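PDB 4OGD: succinate-semialdehyde dehydrogenase from Streptococcus pyogenes MGAS1882, which probably oxidises succinic semialdehyde to succinate with NADP+ as cofactor. Local coordinates for residues Y369-E374 with I378-D383; D27-A32 with P151-H156; L282-F287 with L328-E333. One frame throughout, in Å; residues are numbered along the deposited sequence.

Contact 1: Y369-E374 with I378-D383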
ATOM      1  N   TYR A 369     -14.185 -28.431  12.137  1.00  7.43           N
ATOM      2  CA  TYR A 369     -14.856 -28.529  10.842  1.00  8.10           C
ATOM      3  C   TYR A 369     -14.535 -29.883  10.225  1.00 11.38           C
ATOM      4  O   TYR A 369     -13.374 -30.153   9.905  1.00 11.52           O
ATOM      5  CB  TYR A 369     -14.349 -27.440   9.891  1.00  6.06           C
ATOM      6  CG  TYR A 369     -14.801 -26.029  10.208  1.00  7.89           C
ATOM      7  CD1 TYR A 369     -15.564 -25.308   9.298  1.00 13.07           C
ATOM      8  CD2 TYR A 369     -14.448 -25.411  11.403  1.00  9.08           C
ATOM      9  CE1 TYR A 369     -15.973 -24.018   9.571  1.00 12.27           C
ATOM     10  CE2 TYR A 369     -14.855 -24.113  11.693  1.00  9.93           C
ATOM     11  CZ  TYR A 369     -15.619 -23.421  10.772  1.00  9.88           C
ATOM     12  OH  TYR A 369     -16.021 -22.122  11.033  1.00 11.46           O
ATOM     13  N   LYS A 370     -15.546 -30.734  10.043  1.00 10.50           N
ATOM     14  CA  LYS A 370     -15.305 -32.043   9.434  1.00  9.55           C
ATOM     15  C   LYS A 370     -15.403 -31.966   7.915  1.00  9.17           C
ATOM     16  O   LYS A 370     -16.332 -31.365   7.383  1.00 12.40           O
ATOM     17  CB  LYS A 370     -16.295 -33.085   9.960  1.00 11.75           C
ATOM     18  CG  LYS A 370     -15.987 -34.506   9.487  1.00 11.42           C
ATOM     19  CD  LYS A 370     -17.009 -35.515  10.024  1.00 15.81           C
ATOM     20  CE  LYS A 370     -18.348 -35.378   9.311  1.00 14.20           C
ATOM     21  NZ  LYS A 370     -18.346 -36.065   7.982  1.00 15.29           N
ATOM     22  N   VAL A 371     -14.426 -32.540   7.219  1.00  8.53           N
ATOM     23  CA  VAL A 371     -14.478 -32.601   5.753  1.00  9.25           C
ATOM     24  C   VAL A 371     -14.260 -34.025   5.234  1.00 10.22           C
ATOM     25  O   VAL A 371     -13.807 -34.904   5.975  1.00  9.86           O
ATOM     26  CB  VAL A 371     -13.474 -31.620   5.094  1.00 10.94           C
ATOM     27  CG1 VAL A 371     -13.797 -30.204   5.517  1.00  9.93           C
ATOM     28  CG2 VAL A 371     -12.029 -31.972   5.446  1.00  9.31           C
ATOM     29  N   SER A 372     -14.590 -34.254   3.964  1.00  9.55           N
ATOM     30  CA  SER A 372     -14.551 -35.608   3.413  1.00  9.44           C
ATOM     31  C   SER A 372     -13.301 -35.935   2.609  1.00 10.92           C
ATOM     32  O   SER A 372     -13.101 -37.085   2.204  1.00 11.11           O
ATOM     33  CB  SER A 372     -15.798 -35.879   2.560  1.00 10.85           C
ATOM     34  OG  SER A 372     -16.939 -36.023   3.383  1.00 12.80           O
ATOM     35  N   SER A 373     -12.452 -34.941   2.384  1.00 11.12           N
ATOM     36  CA  SER A 373     -11.330 -35.118   1.472  1.00  8.65           C
ATOM     37  C   SER A 373     -10.360 -33.964   1.644  1.00  9.74           C
ATOM     38  O   SER A 373     -10.702 -32.945   2.238  1.00 10.36           O
ATOM     39  CB  SER A 373     -11.827 -35.157   0.029  1.00 10.08           C
ATOM     40  OG  SER A 373     -12.444 -33.926  -0.324  1.00 11.56           O
ATOM     41  N   GLU A 374      -9.152 -34.130   1.122  1.00 11.26           N
ATOM     42  CA  GLU A 374      -8.167 -33.063   1.156  1.00  9.89           C
ATOM     43  C   GLU A 374      -8.611 -31.910   0.270  1.00 11.02           C
ATOM     44  O   GLU A 374      -8.402 -30.733   0.601  1.00  8.73           O
ATOM     45  CB  GLU A 374      -6.822 -33.588   0.682  1.00  9.01           C
ATOM     46  CG  GLU A 374      -5.720 -32.538   0.700  1.00 10.84           C
ATOM     47  CD  GLU A 374      -4.372 -33.147   0.431  1.00 13.34           C
ATOM     48  OE1 GLU A 374      -3.904 -33.934   1.279  1.00 16.87           O
ATOM     49  OE2 GLU A 374      -3.804 -32.871  -0.643  1.00 14.73           O
ATOM     50  N   ILE A 378      -9.189 -27.942   1.612  1.00  9.01           N
ATOM     51  CA  ILE A 378      -8.685 -26.720   0.981  1.00  8.11           C
ATOM     52  C   ILE A 378      -9.821 -25.757   0.642  1.00  8.71           C
ATOM     53  O   ILE A 378      -9.741 -24.564   0.930  1.00  8.61           O
ATOM     54  CB  ILE A 378      -7.864 -27.055  -0.279  1.00  8.32           C
ATOM     55  CG1 ILE A 378      -6.584 -27.801   0.122  1.00  8.62           C
ATOM     56  CG2 ILE A 378      -7.534 -25.784  -1.079  1.00  8.09           C
ATOM     57  CD1 ILE A 378      -5.950 -28.579  -1.003  1.00  7.74           C
ATOM     58  N   GLU A 379     -10.886 -26.288   0.048  1.00  9.44           N
ATOM     59  CA  GLU A 379     -12.090 -25.508  -0.253  1.00 10.77           C
ATOM     60  C   GLU A 379     -12.649 -24.804   0.988  1.00  9.56           C
ATOM     61  O   GLU A 379     -12.938 -23.600   0.958  1.00 11.07           O
ATOM     62  CB  GLU A 379     -13.161 -26.424  -0.853  1.00 13.30           C
ATOM     63  CG  GLU A 379     -14.442 -25.707  -1.283  1.00 16.45           C
ATOM     64  CD  GLU A 379     -14.280 -24.967  -2.595  1.00 19.09           C
ATOM     65  OE1 GLU A 379     -13.391 -25.351  -3.386  1.00 22.88           O
ATOM     66  OE2 GLU A 379     -15.042 -24.006  -2.838  1.00 21.24           O
ATOM     67  N   VAL A 380     -12.795 -25.552   2.081  1.00  9.88           N
ATOM     68  CA  VAL A 380     -13.289 -24.973   3.329  1.00  7.78           C
ATOM     69  C   VAL A 380     -12.293 -23.951   3.890  1.00  9.48           C
ATOM     70  O   VAL A 380     -12.679 -22.858   4.291  1.00  7.89           O
ATOM     71  CB  VAL A 380     -13.624 -26.061   4.376  1.00  8.74           C
ATOM     72  CG1 VAL A 380     -13.987 -25.432   5.706  1.00  9.46           C
ATOM     73  CG2 VAL A 380     -14.777 -26.913   3.879  1.00  9.16           C
ATOM     74  N   ALA A 381     -11.010 -24.293   3.875  1.00  9.81           N
ATOM     75  CA  ALA A 381      -9.983 -23.358   4.327  1.00  8.74           C
ATOM     76  C   ALA A 381     -10.083 -22.012   3.606  1.00  8.26           C
ATOM     77  O   ALA A 381      -9.939 -20.951   4.230  1.00  8.74           O
ATOM     78  CB  ALA A 381      -8.589 -23.969   4.148  1.00  8.59           C
ATOM     79  N   ASN A 382     -10.359 -22.060   2.301  1.00  7.72           N
ATOM     80  CA  ASN A 382     -10.381 -20.848   1.483  1.00  8.35           C
ATOM     81  C   ASN A 382     -11.739 -20.171   1.437  1.00 10.03           C
ATOM     82  O   ASN A 382     -11.846 -19.041   0.948  1.00  8.29           O
ATOM     83  CB  ASN A 382      -9.893 -21.144   0.063  1.00  9.48           C
ATOM     84  CG  ASN A 382      -8.421 -21.470   0.021  1.00  7.42           C
ATOM     85  OD1 ASN A 382      -7.688 -21.136   0.947  1.00  9.36           O
ATOM     86  ND2 ASN A 382      -7.972 -22.112  -1.060  1.00  8.67           N
ATOM     87  N   ASP A 383     -12.771 -20.860   1.925  1.00  9.29           N
ATOM     88  CA  ASP A 383     -14.097 -20.262   2.007  1.00  9.20           C
ATOM     89  C   ASP A 383     -14.149 -19.407   3.265  1.00  9.61           C
ATOM     90  O   ASP A 383     -14.761 -19.778   4.267  1.00  9.66           O
ATOM     91  CB  ASP A 383     -15.191 -21.334   2.017  1.00  8.71           C
ATOM     92  CG  ASP A 383     -16.591 -20.749   2.003  1.00 10.25           C
ATOM     93  OD1 ASP A 383     -16.766 -19.621   1.487  1.00 11.16           O
ATOM     94  OD2 ASP A 383     -17.525 -21.425   2.502  1.00 12.47           O
TER
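E374 and I378 share the first turn of helix 374-382, where I378 N gives its hydrogen to E374 O at 3.1 Å, a fairly straight bond (158°) whose donor is tilted 24° from the carbonyl plane. Further back in the strand, V371 faces V380 with alpha carbons 8.1 Å apart, and their side chains meet between the backbones. V380 splits its two methyls between two strand residues. CG1, anti to the backbone N (chi1 174°), reaches Y369 CD1 at 3.9 Å, obliquely to the ring, while CG2 meets V371 CG1 at 3.8 Å. I378 folds back along its own helix and lays CG1 3.5 Å from E374 O, so CG1 and CD1 of I378 lie close to the same oxygen that accepts its amide hydrogen. The E374 chain runs past I378, CG to CD1 4.3 Å, and its carboxylate goes on to H399. Y369 OH is bonded to Y357 O. S373 caps the helix start through OG to E376 N. This is a short strand-to-helix connection of the aldehyde dehydrogenase fold: strand 365-371 lies beside strand 268-272, whose I270 touches both V371 and V380, and helix 397-406 covers E374 and I378.

Contact 2: D27-A32 with P151-H156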
ATOM      1  N   ASP A  27       1.192  20.518  19.059  1.00 13.32           N
ATOM      2  CA  ASP A  27       2.590  20.649  19.459  1.00 11.48           C
ATOM      3  C   ASP A  27       3.389  19.374  19.164  1.00 11.27           C
ATOM      4  O   ASP A  27       4.517  19.442  18.666  1.00 11.38           O
ATOM      5  CB  ASP A  27       2.701  21.050  20.932  1.00 13.62           C
ATOM      6  CG  ASP A  27       2.165  22.448  21.196  1.00 17.02           C
ATOM      7  OD1 ASP A  27       1.960  23.207  20.227  1.00 17.65           O
ATOM      8  OD2 ASP A  27       1.960  22.792  22.379  1.00 21.00           O
ATOM      9  N   VAL A  28       2.793  18.223  19.455  1.00 10.13           N
ATOM     10  CA  VAL A  28       3.420  16.933  19.164  1.00  9.89           C
ATOM     11  C   VAL A  28       3.647  16.719  17.668  1.00 10.44           C
ATOM     12  O   VAL A  28       4.719  16.264  17.261  1.00  8.53           O
ATOM     13  CB  VAL A  28       2.606  15.760  19.774  1.00  9.81           C
ATOM     14  CG1 VAL A  28       3.086  14.423  19.226  1.00  9.04           C
ATOM     15  CG2 VAL A  28       2.731  15.775  21.286  1.00 10.71           C
ATOM     16  N   LEU A  29       2.658  17.054  16.843  1.00 10.58           N
ATOM     17  CA  LEU A  29       2.838  16.892  15.401  1.00  9.93           C
ATOM     18  C   LEU A  29       3.929  17.801  14.857  1.00 10.02           C
ATOM     19  O   LEU A  29       4.722  17.389  14.005  1.00 10.88           O
ATOM     20  CB  LEU A  29       1.526  17.109  14.643  1.00  9.86           C
ATOM     21  CG  LEU A  29       0.425  16.082  14.923  1.00 12.94           C
ATOM     22  CD1 LEU A  29      -0.803  16.395  14.080  1.00 13.33           C
ATOM     23  CD2 LEU A  29       0.908  14.660  14.647  1.00 13.93           C
ATOM     24  N   GLU A  30       3.987  19.037  15.349  1.00  8.85           N
ATOM     25  CA  GLU A  30       5.030  19.949  14.892  1.00 10.76           C
ATOM     26  C   GLU A  30       6.411  19.441  15.289  1.00 10.10           C
ATOM     27  O   GLU A  30       7.338  19.450  14.478  1.00 10.54           O
ATOM     28  CB  GLU A  30       4.799  21.370  15.414  1.00 11.34           C
ATOM     29  CG  GLU A  30       5.807  22.393  14.876  1.00 15.31           C
ATOM     30  CD  GLU A  30       5.699  22.645  13.371  1.00 19.88           C
ATOM     31  OE1 GLU A  30       4.832  22.050  12.676  1.00 17.42           O
ATOM     32  OE2 GLU A  30       6.498  23.464  12.871  1.00 18.36           O
ATOM     33  N   ARG A  31       6.541  18.977  16.529  1.00  9.00           N
ATOM     34  CA  ARG A  31       7.817  18.450  17.005  1.00  9.73           C
ATOM     35  C   ARG A  31       8.243  17.263  16.155  1.00  9.71           C
ATOM     36  O   ARG A  31       9.410  17.127  15.799  1.00  9.01           O
ATOM     37  CB  ARG A  31       7.724  18.024  18.473  1.00  8.16           C
ATOM     38  CG  ARG A  31       9.023  17.443  19.023  1.00 11.99           C
ATOM     39  CD  ARG A  31       8.877  17.053  20.487  1.00 10.34           C
ATOM     40  NE  ARG A  31       7.941  15.945  20.677  1.00  9.22           N
ATOM     41  CZ  ARG A  31       7.570  15.478  21.866  1.00 10.85           C
ATOM     42  NH1 ARG A  31       8.048  16.031  22.977  1.00 14.43           N
ATOM     43  NH2 ARG A  31       6.711  14.465  21.959  1.00 10.43           N
ATOM     44  N   ALA A  32       7.284  16.409  15.820  1.00  8.65           N
ATOM     45  CA  ALA A  32       7.579  15.226  15.024  1.00 10.63           C
ATOM     46  C   ALA A  32       8.000  15.610  13.603  1.00  8.63           C
ATOM     47  O   ALA A  32       8.937  15.031  13.044  1.00  8.61           O
ATOM     48  CB  ALA A  32       6.377  14.278  15.007  1.00  7.66           C
ATOM     49  N   PRO A 151       9.527   9.818  12.187  1.00  6.16           N
ATOM     50  CA  PRO A 151       9.005   9.916  13.557  1.00  6.48           C
ATOM     51  C   PRO A 151       7.597   9.315  13.626  1.00  6.39           C
ATOM     52  O   PRO A 151       6.879   9.313  12.617  1.00  8.50           O
ATOM     53  CB  PRO A 151       8.958  11.435  13.810  1.00  7.75           C
ATOM     54  CG  PRO A 151       9.961  12.020  12.833  1.00  7.31           C
ATOM     55  CD  PRO A 151       9.780  11.149  11.598  1.00  6.23           C
ATOM     56  N   MET A 152       7.208   8.800  14.788  1.00  6.75           N
ATOM     57  CA  MET A 152       5.939   8.095  14.911  1.00  6.22           C
ATOM     58  C   MET A 152       5.065   8.721  15.995  1.00  6.61           C
ATOM     59  O   MET A 152       5.561   9.196  17.031  1.00  8.38           O
ATOM     60  CB  MET A 152       6.221   6.620  15.224  1.00  7.81           C
ATOM     61  CG  MET A 152       5.003   5.752  15.496  1.00  7.84           C
ATOM     62  SD  MET A 152       5.438   3.995  15.389  1.00 10.72           S
ATOM     63  CE  MET A 152       5.649   3.856  13.618  1.00  9.41           C
ATOM     64  N   VAL A 153       3.764   8.751  15.747  1.00  5.44           N
ATOM     65  CA  VAL A 153       2.801   9.061  16.800  1.00  6.57           C
ATOM     66  C   VAL A 153       1.899   7.846  16.938  1.00  8.42           C
ATOM     67  O   VAL A 153       1.553   7.193  15.939  1.00  6.83           O
ATOM     68  CB  VAL A 153       2.006  10.366  16.532  1.00  6.55           C
ATOM     69  CG1 VAL A 153       2.952  11.564  16.535  1.00  7.46           C
ATOM     70  CG2 VAL A 153       1.256  10.295  15.204  1.00  8.91           C
ATOM     71  N   LEU A 154       1.560   7.521  18.185  1.00  7.62           N
ATOM     72  CA  LEU A 154       0.900   6.259  18.514  1.00  7.02           C
ATOM     73  C   LEU A 154      -0.466   6.459  19.141  1.00  9.13           C
ATOM     74  O   LEU A 154      -0.601   7.145  20.159  1.00  8.87           O
ATOM     75  CB  LEU A 154       1.770   5.476  19.495  1.00  8.32           C
ATOM     76  CG  LEU A 154       1.119   4.256  20.154  1.00  7.06           C
ATOM     77  CD1 LEU A 154       0.858   3.171  19.108  1.00  8.19           C
ATOM     78  CD2 LEU A 154       2.005   3.725  21.274  1.00  9.39           C
ATOM     79  N   LYS A 155      -1.485   5.865  18.532  1.00  7.61           N
ATOM     80  CA  LYS A 155      -2.781   5.762  19.178  1.00  8.77           C
ATOM     81  C   LYS A 155      -2.977   4.302  19.565  1.00  9.72           C
ATOM     82  O   LYS A 155      -3.125   3.437  18.701  1.00  8.72           O
ATOM     83  CB  LYS A 155      -3.885   6.248  18.238  1.00 10.34           C
ATOM     84  CG  LYS A 155      -5.170   6.637  18.954  1.00 20.85           C
ATOM     85  CD  LYS A 155      -6.132   5.485  18.989  1.00 21.21           C
ATOM     86  CE  LYS A 155      -7.316   5.786  19.907  1.00 18.73           C
ATOM     87  NZ  LYS A 155      -7.426   4.743  20.970  1.00 16.44           N
ATOM     88  N   HIS A 156      -2.945   4.031  20.866  1.00  7.24           N
ATOM     89  CA  HIS A 156      -3.061   2.672  21.373  1.00  8.75           C
ATOM     90  C   HIS A 156      -4.473   2.393  21.871  1.00 10.00           C
ATOM     91  O   HIS A 156      -5.299   3.295  21.948  1.00 11.30           O
ATOM     92  CB  HIS A 156      -2.040   2.447  22.501  1.00  8.22           C
ATOM     93  CG  HIS A 156      -1.410   1.087  22.482  1.00 10.83           C
ATOM     94  ND1 HIS A 156      -2.119  -0.061  22.202  1.00 12.44           N
ATOM     95  CD2 HIS A 156      -0.131   0.695  22.692  1.00 10.47           C
ATOM     96  CE1 HIS A 156      -1.304  -1.100  22.235  1.00 13.22           C
ATOM     97  NE2 HIS A 156      -0.091  -0.670  22.536  1.00 11.49           N
TER
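V153 CG1 is the meeting point of helix and strand: V28 CG1 lies 3.9 Å from it and L29 CD2 4.2 Å. The V28 and V153 side chains pass alongside one another, pointing opposite ways, while the L29 side chain comes in nearly perpendicular to V153, so a single methyl is approached by two successive helix residues. With chi1 at -64°, V153 holds CG1 anti to its carbonyl carbon, which carries that methyl to the helix. One turn further along, A32 sits over P151, CB to CB 4.0 Å. The proline ring also touches the A32 carbonyl, with CG 3.2 Å from A32 O, a close approach of a carbon to a carbonyl oxygen. Here the backbones are nearest, 5.7 Å between the alpha carbons of A32 and P151.

Strand 152-155 is the second strand of the Rossmann-type sheet, whose strands run in the order 3-2-1-4-5, as in the nucleotide-binding domain of aldehyde dehydrogenases. Helix 22-41 lies on one face of it. M152, with its side chain turned the other way, packs on V141 and N145 of helix 136-148, which covers the opposite face.

The second shell fixes these positions. V153 is hydrogen-bonded through its backbone to I125 and A127 on one neighbouring strand, and M152 to S180 and T182 on the other side. V124 touches both A32 and V153, V28 rests on T182, and L29 packs on D197 and R199. Polar ties anchor the helix around this apolar patch: E30 makes a salt bridge to R199, and R31 NH2 is bonded to T182 OG1.

Contact 3: L282-F287 with L328-E333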
ATOM      1  N   LEU A 282      -9.195 -35.758  21.302  1.00 13.16           N
ATOM      2  CA  LEU A 282      -7.880 -35.194  21.563  1.00 13.37           C
ATOM      3  C   LEU A 282      -7.969 -33.730  21.984  1.00 15.21           C
ATOM      4  O   LEU A 282      -7.344 -33.323  22.967  1.00 13.16           O
ATOM      5  CB  LEU A 282      -6.973 -35.338  20.341  1.00 12.29           C
ATOM      6  CG  LEU A 282      -5.560 -34.787  20.516  1.00 11.64           C
ATOM      7  CD1 LEU A 282      -4.857 -35.524  21.642  1.00 17.19           C
ATOM      8  CD2 LEU A 282      -4.774 -34.926  19.231  1.00 13.69           C
ATOM      9  N   LEU A 283      -8.741 -32.933  21.245  1.00 11.58           N
ATOM     10  CA  LEU A 283      -8.863 -31.512  21.569  1.00 14.82           C
ATOM     11  C   LEU A 283      -9.548 -31.321  22.928  1.00 13.20           C
ATOM     12  O   LEU A 283      -9.189 -30.429  23.705  1.00 14.09           O
ATOM     13  CB  LEU A 283      -9.608 -30.756  20.460  1.00 11.79           C
ATOM     14  CG  LEU A 283      -9.543 -29.225  20.564  1.00 10.85           C
ATOM     15  CD1 LEU A 283      -8.125 -28.738  20.306  1.00 11.75           C
ATOM     16  CD2 LEU A 283     -10.510 -28.557  19.590  1.00 12.66           C
ATOM     17  N   THR A 284     -10.518 -32.182  23.221  1.00 12.96           N
ATOM     18  CA  THR A 284     -11.170 -32.181  24.527  1.00 13.86           C
ATOM     19  C   THR A 284     -10.172 -32.469  25.650  1.00 14.52           C
ATOM     20  O   THR A 284     -10.154 -31.778  26.676  1.00 13.26           O
ATOM     21  CB  THR A 284     -12.318 -33.205  24.566  1.00 13.50           C
ATOM     22  OG1 THR A 284     -13.329 -32.816  23.623  1.00 13.03           O
ATOM     23  CG2 THR A 284     -12.931 -33.266  25.966  1.00 15.61           C
ATOM     24  N   LYS A 285      -9.331 -33.477  25.441  1.00 13.42           N
ATOM     25  CA  LYS A 285      -8.299 -33.839  26.410  1.00 11.18           C
ATOM     26  C   LYS A 285      -7.382 -32.655  26.690  1.00 11.85           C
ATOM     27  O   LYS A 285      -7.096 -32.325  27.844  1.00 15.64           O
ATOM     28  CB  LYS A 285      -7.475 -35.010  25.876  1.00 14.17           C
ATOM     29  CG  LYS A 285      -6.294 -35.403  26.762  1.00 16.66           C
ATOM     30  CD  LYS A 285      -5.394 -36.394  26.043  1.00 15.34           C
ATOM     31  CE  LYS A 285      -4.227 -36.834  26.899  1.00 23.85           C
ATOM     32  NZ  LYS A 285      -3.247 -37.601  26.083  1.00 23.63           N
ATOM     33  N   VAL A 286      -6.937 -32.003  25.623  1.00 12.94           N
ATOM     34  CA  VAL A 286      -6.020 -30.871  25.740  1.00 12.56           C
ATOM     35  C   VAL A 286      -6.665 -29.681  26.457  1.00 13.30           C
ATOM     36  O   VAL A 286      -6.066 -29.065  27.341  1.00 12.81           O
ATOM     37  CB  VAL A 286      -5.515 -30.446  24.339  1.00 11.54           C
ATOM     38  CG1 VAL A 286      -4.854 -29.074  24.388  1.00 13.04           C
ATOM     39  CG2 VAL A 286      -4.547 -31.488  23.779  1.00 13.68           C
ATOM     40  N   PHE A 287      -7.897 -29.367  26.068  1.00 12.89           N
ATOM     41  CA  PHE A 287      -8.634 -28.258  26.652  1.00 12.09           C
ATOM     42  C   PHE A 287      -8.919 -28.480  28.139  1.00 14.36           C
ATOM     43  O   PHE A 287      -8.984 -27.522  28.912  1.00 14.12           O
ATOM     44  CB  PHE A 287      -9.926 -28.006  25.860  1.00 12.12           C
ATOM     45  CG  PHE A 287      -9.748 -27.062  24.686  1.00 12.80           C
ATOM     46  CD1 PHE A 287      -8.614 -27.125  23.887  1.00 12.84           C
ATOM     47  CD2 PHE A 287     -10.716 -26.117  24.397  1.00 12.42           C
ATOM     48  CE1 PHE A 287      -8.454 -26.248  22.807  1.00 10.87           C
ATOM     49  CE2 PHE A 287     -10.568 -25.238  23.322  1.00 11.44           C
ATOM     50  CZ  PHE A 287      -9.439 -25.307  22.533  1.00 10.16           C
ATOM     51  N   LEU A 328     -22.317 -28.343  21.066  1.00 16.43           N
ATOM     52  CA  LEU A 328     -21.403 -28.067  22.171  1.00 16.02           C
ATOM     53  C   LEU A 328     -20.659 -29.344  22.526  1.00 19.19           C
ATOM     54  O   LEU A 328     -21.227 -30.273  23.106  1.00 19.01           O
ATOM     55  CB  LEU A 328     -22.138 -27.508  23.394  1.00 16.38           C
ATOM     56  CG  LEU A 328     -21.231 -27.088  24.562  1.00 18.55           C
ATOM     57  CD1 LEU A 328     -20.272 -25.977  24.150  1.00 18.25           C
ATOM     58  CD2 LEU A 328     -22.047 -26.643  25.763  1.00 14.36           C
ATOM     59  N   VAL A 329     -19.386 -29.390  22.154  1.00 15.38           N
ATOM     60  CA  VAL A 329     -18.558 -30.572  22.353  1.00 14.46           C
ATOM     61  C   VAL A 329     -17.964 -30.604  23.757  1.00 15.66           C
ATOM     62  O   VAL A 329     -17.918 -31.653  24.406  1.00 16.66           O
ATOM     63  CB  VAL A 329     -17.432 -30.631  21.301  1.00 14.90           C
ATOM     64  CG1 VAL A 329     -16.415 -31.707  21.639  1.00 13.63           C
ATOM     65  CG2 VAL A 329     -18.012 -30.851  19.903  1.00 15.22           C
ATOM     66  N   TYR A 330     -17.513 -29.446  24.225  1.00 12.98           N
ATOM     67  CA  TYR A 330     -16.885 -29.355  25.540  1.00 13.91           C
ATOM     68  C   TYR A 330     -16.988 -27.949  26.105  1.00 16.24           C
ATOM     69  O   TYR A 330     -16.929 -26.972  25.363  1.00 14.40           O
ATOM     70  CB  TYR A 330     -15.410 -29.768  25.471  1.00 14.80           C
ATOM     71  CG  TYR A 330     -14.677 -29.487  26.763  1.00 13.76           C
ATOM     72  CD1 TYR A 330     -14.808 -30.339  27.851  1.00 16.85           C
ATOM     73  CD2 TYR A 330     -13.879 -28.353  26.906  1.00 14.73           C
ATOM     74  CE1 TYR A 330     -14.162 -30.083  29.034  1.00 18.73           C
ATOM     75  CE2 TYR A 330     -13.231 -28.085  28.089  1.00 15.32           C
ATOM     76  CZ  TYR A 330     -13.373 -28.955  29.147  1.00 15.24           C
ATOM     77  OH  TYR A 330     -12.726 -28.699  30.329  1.00 16.18           O
ATOM     78  N   GLY A 331     -17.140 -27.851  27.424  1.00 15.75           N
ATOM     79  CA  GLY A 331     -17.063 -26.573  28.102  1.00 15.72           C
ATOM     80  C   GLY A 331     -18.332 -25.755  27.998  1.00 18.85           C
ATOM     81  O   GLY A 331     -19.442 -26.283  28.112  1.00 16.21           O
ATOM     82  N   GLY A 332     -18.165 -24.453  27.797  1.00 15.48           N
ATOM     83  CA  GLY A 332     -19.297 -23.557  27.663  1.00 18.30           C
ATOM     84  C   GLY A 332     -19.987 -23.248  28.977  1.00 19.05           C
ATOM     85  O   GLY A 332     -21.060 -22.650  28.991  1.00 24.20           O
ATOM     86  N   GLU A 333     -19.379 -23.657  30.087  1.00 17.82           N
ATOM     87  CA  GLU A 333     -19.946 -23.395  31.403  1.00 21.35           C
ATOM     88  C   GLU A 333     -19.309 -22.157  32.000  1.00 19.17           C
ATOM     89  O   GLU A 333     -18.133 -21.891  31.769  1.00 19.06           O
ATOM     90  CB  GLU A 333     -19.687 -24.569  32.343  1.00 21.94           C
ATOM     91  CG  GLU A 333     -20.000 -25.931  31.766  1.00 28.52           C
ATOM     92  CD  GLU A 333     -19.351 -27.041  32.567  1.00 36.05           C
ATOM     93  OE1 GLU A 333     -18.631 -27.869  31.969  1.00 38.63           O
ATOM     94  OE2 GLU A 333     -19.550 -27.075  33.800  1.00 38.41           O
TER
HETATM   95  O   HOH W   1     -11.129 -26.728  30.462  1.00 15.40           O
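Y330 presents its ring to two helix residues one turn apart. T284 CG2 comes to CD1 at 4.0 Å and F287 CB to CE2 at 4.0 Å, both meeting the ring obliquely. The ring gets there because CG stands anti to the backbone N (chi1 171°), directing the aromatic group from the strand to the helix. T284 has two neighbours: CG2 meets the Y330 ring, while OG1 lies 3.8 Å from V329 CG1 and also near Y330 CB. That hydroxyl has its polar partner in its own helix, K280 O. F287 offers the strand only the root of its side chain; the rest leads away from the strand segment, and F287 also packs on P344 and I346. At the far end of the tyrosine a water lies at the ring edge, in the ring plane, 2.8 Å from F287 O, to which it donates, and a short 2.5 Å from Y330 OH. It thus joins the phenol to a helix carbonyl. Short segments of helix and strand are inclined at 54°, their axes 9.1 Å apart. V329 and Y330 both lie opposite I346 of strand 345-348, a classic beta bulge in the outermost strand of the seven-stranded mixed sheet.

In the fold
Contact 2 is the most buried of the three and belongs to the Rossmann-type sheet, whereas contacts 1 and 3 are partly buried and both reach the other, seven-stranded sheet. Contacts 1 and 3 lie on the same side of the chain's centre, with centres about 22 Å and nearest atoms about 8 Å apart. Contact 2 is on the opposite side, its centre about 46 Å from either. Contact 1 joins a strand to the helix that follows it directly, while 27-32 and 151-156 are brought together from far apart in sequence. All three pack apolar side chains; contact 2 has one close proline-to-carbonyl approach, contact 1 adds a helical backbone hydrogen bond and contact 3 a bridging water.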